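Long-range contacts in DNA polymerase III subunit beta (Deinococcus radiodurans, PDB 4TRT), which probably forms a ring-shaped head-to-tail dimer around DNA, tethering DNA polymerases and other proteins to it and making synthesis processive: residues A122-S127 against E207-Y212; L189-R194 against L228-G233. One frame throughout, in Å; residues are numbered along the deposited sequence.

Interaction 1: residues A122-S127 against E207-Y212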
loop_
_atom_site.group_PDB
_atom_site.type_symbol
_atom_site.label_atom_id
_atom_site.label_comp_id
_atom_site.label_asym_id
_atom_site.label_seq_id
_atom_site.Cartn_x
_atom_site.Cartn_y
_atom_site.Cartn_z
ATOM N N ALA A 122 14.778 -30.203 19.648
ATOM C CA ALA A 122 14.714 -30.882 18.345
ATOM C C ALA A 122 13.826 -32.141 18.272
ATOM O O ALA A 122 13.404 -32.534 17.190
ATOM C CB ALA A 122 16.130 -31.244 17.902
ATOM N N GLN A 123 13.556 -32.782 19.406
ATOM C CA GLN A 123 12.832 -34.060 19.406
ATOM C C GLN A 123 11.582 -34.028 18.519
ATOM O O GLN A 123 10.661 -33.231 18.754
ATOM C CB GLN A 123 12.454 -34.454 20.839
ATOM C CG GLN A 123 11.529 -35.660 20.942
ATOM C CD GLN A 123 11.471 -36.236 22.342
ATOM O OE1 GLN A 123 12.486 -36.664 22.889
ATOM N NE2 GLN A 123 10.281 -36.257 22.929
ATOM N N ALA A 124 11.558 -34.889 17.501
ATOM C CA ALA A 124 10.446 -34.927 16.554
ATOM C C ALA A 124 9.264 -35.696 17.138
ATOM O O ALA A 124 9.133 -36.889 16.904
ATOM C CB ALA A 124 10.899 -35.566 15.246
ATOM N N ASP A 125 8.405 -35.007 17.886
ATOM C CA ASP A 125 7.248 -35.646 18.527
ATOM C C ASP A 125 6.112 -35.895 17.532
ATOM O O ASP A 125 5.480 -36.946 17.561
ATOM C CB ASP A 125 6.746 -34.813 19.712
ATOM C CG ASP A 125 7.727 -34.802 20.876
ATOM O OD1 ASP A 125 8.276 -35.878 21.203
ATOM O OD2 ASP A 125 7.950 -33.718 21.460
ATOM N N VAL A 126 5.850 -34.924 16.666
ATOM C CA VAL A 126 4.896 -35.089 15.572
ATOM C C VAL A 126 5.509 -34.524 14.308
ATOM O O VAL A 126 6.382 -33.658 14.364
ATOM C CB VAL A 126 3.564 -34.336 15.810
ATOM C CG1 VAL A 126 2.388 -35.143 15.271
ATOM C CG2 VAL A 126 3.361 -34.039 17.278
ATOM N N SER A 127 5.033 -35.012 13.174
ATOM C CA SER A 127 5.446 -34.534 11.865
ATOM C C SER A 127 4.207 -34.340 10.993
ATOM O O SER A 127 3.375 -35.231 10.895
ATOM C CB SER A 127 6.393 -35.549 11.235
ATOM O OG SER A 127 6.798 -35.151 9.941
ATOM N N GLU A 207 7.933 -30.790 5.226
ATOM C CA GLU A 207 7.713 -31.277 6.575
ATOM C C GLU A 207 7.905 -30.204 7.655
ATOM O O GLU A 207 8.874 -29.451 7.632
ATOM C CB GLU A 207 8.649 -32.451 6.845
ATOM C CG GLU A 207 8.440 -33.122 8.194
ATOM C CD GLU A 207 9.305 -34.357 8.367
ATOM O OE1 GLU A 207 9.534 -35.059 7.358
ATOM O OE2 GLU A 207 9.746 -34.628 9.512
ATOM N N ALA A 208 6.970 -30.162 8.600
ATOM C CA ALA A 208 7.081 -29.350 9.794
ATOM C C ALA A 208 7.039 -30.272 11.010
ATOM O O ALA A 208 6.112 -31.069 11.152
ATOM C CB ALA A 208 5.944 -28.355 9.848
ATOM N N ARG A 209 8.033 -30.164 11.882
ATOM C CA ARG A 209 8.156 -31.035 13.055
ATOM C C ARG A 209 7.805 -30.291 14.340
ATOM O O ARG A 209 8.258 -29.169 14.542
ATOM C CB ARG A 209 9.586 -31.574 13.167
ATOM C CG ARG A 209 9.896 -32.726 12.215
ATOM C CD ARG A 209 11.385 -33.050 12.078
ATOM N NE ARG A 209 12.231 -31.910 11.705
ATOM C CZ ARG A 209 12.370 -31.397 10.478
ATOM N NH1 ARG A 209 11.700 -31.889 9.440
ATOM N NH2 ARG A 209 13.189 -30.360 10.291
ATOM N N PHE A 210 7.021 -30.921 15.210
ATOM C CA PHE A 210 6.661 -30.351 16.515
ATOM C C PHE A 210 7.494 -31.005 17.610
ATOM O O PHE A 210 7.621 -32.234 17.653
ATOM C CB PHE A 210 5.191 -30.626 16.857
ATOM C CG PHE A 210 4.188 -29.831 16.068
ATOM C CD1 PHE A 210 4.549 -29.002 15.018
ATOM C CD2 PHE A 210 2.838 -29.950 16.382
ATOM C CE1 PHE A 210 3.588 -28.299 14.314
ATOM C CE2 PHE A 210 1.876 -29.250 15.683
ATOM C CZ PHE A 210 2.252 -28.413 14.653
ATOM N N THR A 211 8.045 -30.185 18.497
ATOM C CA THR A 211 8.651 -30.662 19.729
ATOM C C THR A 211 7.831 -30.079 20.874
ATOM O O THR A 211 7.771 -28.855 21.029
ATOM C CB THR A 211 10.110 -30.179 19.882
ATOM O OG1 THR A 211 10.866 -30.537 18.718
ATOM C CG2 THR A 211 10.743 -30.787 21.131
ATOM N N TYR A 212 7.221 -30.951 21.678
ATOM C CA TYR A 212 6.416 -30.528 22.828
ATOM C C TYR A 212 7.309 -30.090 23.975
ATOM O O TYR A 212 8.330 -30.707 24.242
ATOM C CB TYR A 212 5.533 -31.673 23.324
ATOM C CG TYR A 212 4.577 -32.212 22.298
ATOM C CD1 TYR A 212 3.753 -31.353 21.579
ATOM C CD2 TYR A 212 4.478 -33.579 22.055
ATOM C CE1 TYR A 212 2.867 -31.842 20.642
ATOM C CE2 TYR A 212 3.593 -34.080 21.120
ATOM C CZ TYR A 212 2.789 -33.206 20.419
ATOM O OH TYR A 212 1.896 -33.684 19.497
#

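Interaction 2: residues L189-R194 against L228-G233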
loop_
_atom_site.group_PDB
_atom_site.type_symbol
_atom_site.label_atom_id
_atom_site.label_comp_id
_atom_site.label_asym_id
_atom_site.label_seq_id
_atom_site.Cartn_x
_atom_site.Cartn_y
_atom_site.Cartn_z
ATOM N N LEU A 189 -3.448 -29.340 21.218
ATOM C CA LEU A 189 -2.723 -28.111 21.545
ATOM C C LEU A 189 -3.655 -26.926 21.310
ATOM O O LEU A 189 -4.531 -27.001 20.462
ATOM C CB LEU A 189 -1.516 -27.946 20.612
ATOM C CG LEU A 189 -0.463 -29.060 20.579
ATOM C CD1 LEU A 189 0.483 -28.856 19.412
ATOM C CD2 LEU A 189 0.311 -29.130 21.881
ATOM N N ILE A 190 -3.465 -25.853 22.070
ATOM C CA ILE A 190 -4.113 -24.580 21.801
ATOM C C ILE A 190 -3.015 -23.542 21.624
ATOM O O ILE A 190 -2.259 -23.268 22.557
ATOM C CB ILE A 190 -5.064 -24.132 22.925
ATOM C CG1 ILE A 190 -6.112 -25.228 23.210
ATOM C CG2 ILE A 190 -5.718 -22.805 22.533
ATOM C CD1 ILE A 190 -6.931 -24.995 24.463
ATOM N N ILE A 191 -2.931 -22.980 20.416
ATOM C CA ILE A 191 -1.869 -22.054 20.030
ATOM C C ILE A 191 -2.395 -20.608 20.051
ATOM O O ILE A 191 -3.403 -20.328 19.434
ATOM C CB ILE A 191 -1.364 -22.363 18.594
ATOM C CG1 ILE A 191 -1.017 -23.843 18.433
ATOM C CG2 ILE A 191 -0.186 -21.468 18.214
ATOM C CD1 ILE A 191 0.153 -24.288 19.264
ATOM N N PRO A 192 -1.702 -19.680 20.743
ATOM C CA PRO A 192 -2.172 -18.289 20.746
ATOM C C PRO A 192 -2.316 -17.752 19.321
ATOM O O PRO A 192 -1.466 -18.046 18.473
ATOM C CB PRO A 192 -1.080 -17.552 21.522
ATOM C CG PRO A 192 -0.443 -18.592 22.369
ATOM C CD PRO A 192 -0.489 -19.851 21.558
ATOM N N ALA A 193 -3.407 -17.039 19.040
ATOM C CA ALA A 193 -3.710 -16.592 17.665
ATOM C C ALA A 193 -2.586 -15.765 17.040
ATOM O O ALA A 193 -2.266 -15.944 15.857
ATOM C CB ALA A 193 -5.004 -15.791 17.613
ATOM N N ARG A 194 -2.020 -14.832 17.799
ATOM C CA ARG A 194 -0.875 -14.028 17.290
ATOM C C ARG A 194 0.360 -14.890 16.958
ATOM O O ARG A 194 1.117 -14.573 16.048
ATOM C CB ARG A 194 -0.473 -12.931 18.265
ATOM C CG ARG A 194 -1.457 -11.778 18.386
ATOM C CD ARG A 194 -1.090 -10.787 19.492
ATOM N NE ARG A 194 0.348 -10.407 19.466
ATOM C CZ ARG A 194 1.288 -10.720 20.377
ATOM N NH1 ARG A 194 1.003 -11.423 21.475
ATOM N NH2 ARG A 194 2.554 -10.311 20.191
ATOM N N LEU A 228 7.098 -21.026 20.633
ATOM C CA LEU A 228 5.891 -20.293 20.990
ATOM C C LEU A 228 5.265 -20.878 22.234
ATOM O O LEU A 228 5.519 -22.036 22.581
ATOM C CB LEU A 228 4.868 -20.321 19.873
ATOM C CG LEU A 228 4.546 -21.712 19.317
ATOM C CD1 LEU A 228 3.050 -21.956 19.166
ATOM C CD2 LEU A 228 5.275 -21.916 17.992
ATOM N N LYS A 229 4.456 -20.060 22.893
ATOM C CA LYS A 229 3.749 -20.469 24.082
ATOM C C LYS A 229 2.515 -21.232 23.660
ATOM O O LYS A 229 2.038 -21.071 22.545
ATOM C CB LYS A 229 3.314 -19.256 24.891
ATOM C CG LYS A 229 4.459 -18.450 25.455
ATOM C CD LYS A 229 3.945 -17.208 26.158
ATOM C CE LYS A 229 5.091 -16.297 26.554
ATOM N NZ LYS A 229 4.567 -14.921 26.771
ATOM N N LEU A 230 2.018 -22.083 24.547
ATOM C CA LEU A 230 0.763 -22.780 24.331
ATOM C C LEU A 230 -0.195 -22.352 25.441
ATOM O O LEU A 230 0.243 -22.098 26.555
ATOM C CB LEU A 230 0.971 -24.293 24.418
ATOM C CG LEU A 230 1.714 -24.979 23.276
ATOM C CD1 LEU A 230 1.883 -26.466 23.579
ATOM C CD2 LEU A 230 0.980 -24.743 21.966
ATOM N N LEU A 231 -1.493 -22.298 25.150
ATOM C CA LEU A 231 -2.482 -21.947 26.180
ATOM C C LEU A 231 -2.889 -23.184 26.965
ATOM O O LEU A 231 -2.978 -24.283 26.409
ATOM C CB LEU A 231 -3.714 -21.296 25.557
ATOM C CG LEU A 231 -3.467 -20.022 24.738
ATOM C CD1 LEU A 231 -4.805 -19.405 24.319
ATOM C CD2 LEU A 231 -2.636 -18.986 25.480
ATOM N N ASP A 232 -3.122 -22.986 28.259
ATOM C CA ASP A 232 -3.597 -24.037 29.140
ATOM C C ASP A 232 -5.106 -24.189 29.038
ATOM O O ASP A 232 -5.800 -23.321 28.518
ATOM C CB ASP A 232 -3.233 -23.720 30.592
ATOM C CG ASP A 232 -1.828 -24.144 30.941
ATOM O OD1 ASP A 232 -1.619 -25.359 31.151
ATOM O OD2 ASP A 232 -0.943 -23.269 31.028
ATOM N N GLY A 233 -5.606 -25.295 29.558
ATOM C CA GLY A 233 -7.042 -25.545 29.588
ATOM C C GLY A 233 -7.469 -26.425 28.439
ATOM O O GLY A 233 -6.693 -26.705 27.536
HETATM O O HOH W 1 -2.073 -26.342 24.596
#

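Interaction 1: residues A122-S127 against E207-Y212
Asp125 and Tyr212 join side chain to backbone where the two segments meet: Tyr212 N donates to Asp125 OD2 over 2.9 Å, almost straight at 163°, and uses the carboxylate's anti lone pair. The other oxygen is taken from within its own segment, Gln123 NE2 reaching Asp125 OD1 at 2.7 Å on the syn side, with the acceptor close to the amide plane. One bond on each oxygen fixes the rotation of the carboxylate, whose plane lies within 8° of the Tyr212 ring plane. With CG beside its own backbone N (chi1 -69°), Asp125 also brings CB to 3.5 Å from Tyr212 CD2.

Backbone pairing shows how an irregular edge strand is accommodated. Asp125 and Val126 both face Phe210, a classic beta bulge: Phe210 O accepts from Asp125 N at 2.9 Å and, weakly, from Val126 N. The return bond, Phe210 N to Val126 O, is 2.9 Å long. Before the bulge, Ala124 centres an inverse gamma turn, and Thr211 OG1 donates to Gln123 O at 2.7 Å from above the carbonyl plane.

The two faces of the pairing differ. On one, Val126 CG2 lies 3.9 Å from Phe210 CB; its closeness to the Tyr212 ring is doubtful, and the Tyr212 hydroxyl is hydrogen-bonded to Lys187 N. On the face of Ser127 and Arg209, a non-hydrogen-bonded pair, the Glu207 carboxylate lies at the in-plane edge of the Arg209 guanidinium, a long, weak salt bridge within strand 207-212.

Strand 126-129 is the outermost strand at this end of its antiparallel sheet within the chain. Strand 207-212 lies between it and strand 216-220, while Phe210 reaches Leu158 of strand 155-161 in a second sheet.

Interaction 2: residues L189-R194 against L228-G233
Leu231 N donates to Ile190 O at 2.9 Å and 167°, the one direct hydrogen bond between the segments, and a water links Ile190 N to Leu231 O. Two polar backbone positions are thus joined on each residue, while side chains supply most of the rest. In Ile190, CG1 lies beside the backbone N (chi1 -55°), which leaves CG2 anti to that N and 3.9 Å from Leu231 CB, the two side chains crossing nearly at right angles; the CG1 branch carries CD1 to Gly233 O. In Leu228, CG stands between the backbone N and the carbonyl carbon (chi1 51°), and CD1 presses tightly on Ile191 CG2 at 3.4 Å. Leu230 and Leu189 cross at a slant, CD1 of Leu230 3.5 Å from CD2 of Leu189. Pro192, the N-cap of helix 193-202, and Leu231 lie alongside each other with reversed directions, Pro192 CG 3.8 Å from Leu231 CD2. Lys229 O is buried without a hydrogen-bonding partner, though Pro192 CD approaches it. Edge strand 189-192 thus meets the turn out of strand 224-229, and Leu217 and Val196 complete an apolar layer between two sheets and helix 193-202, as in the DNA clamp fold of the beta sliding clamp family.

Overall arrangement
Interaction 1 pairs two strands of one sheet, and interaction 2 brings the edge strand 189-192 of a second sheet against the end of strand 224-229 of the first and the loop after it; their centres are about 16 Å apart. Along the chain their segments alternate: 122-127, 189-194, 207-212, then 228-233, with helix 193-202 leading from one contact to the next. Leu189 makes the direct connection, its CD2 lying 3.9 Å from Tyr212 CE1 and its CD1 4.0 Å from Phe210 CD2. Leu217 of strand 216-220 touches Phe210 of interaction 1 and Leu189, Ile191 and Leu230 of interaction 2. The contacts meet through these two leucines in the apolar layer between the sheets.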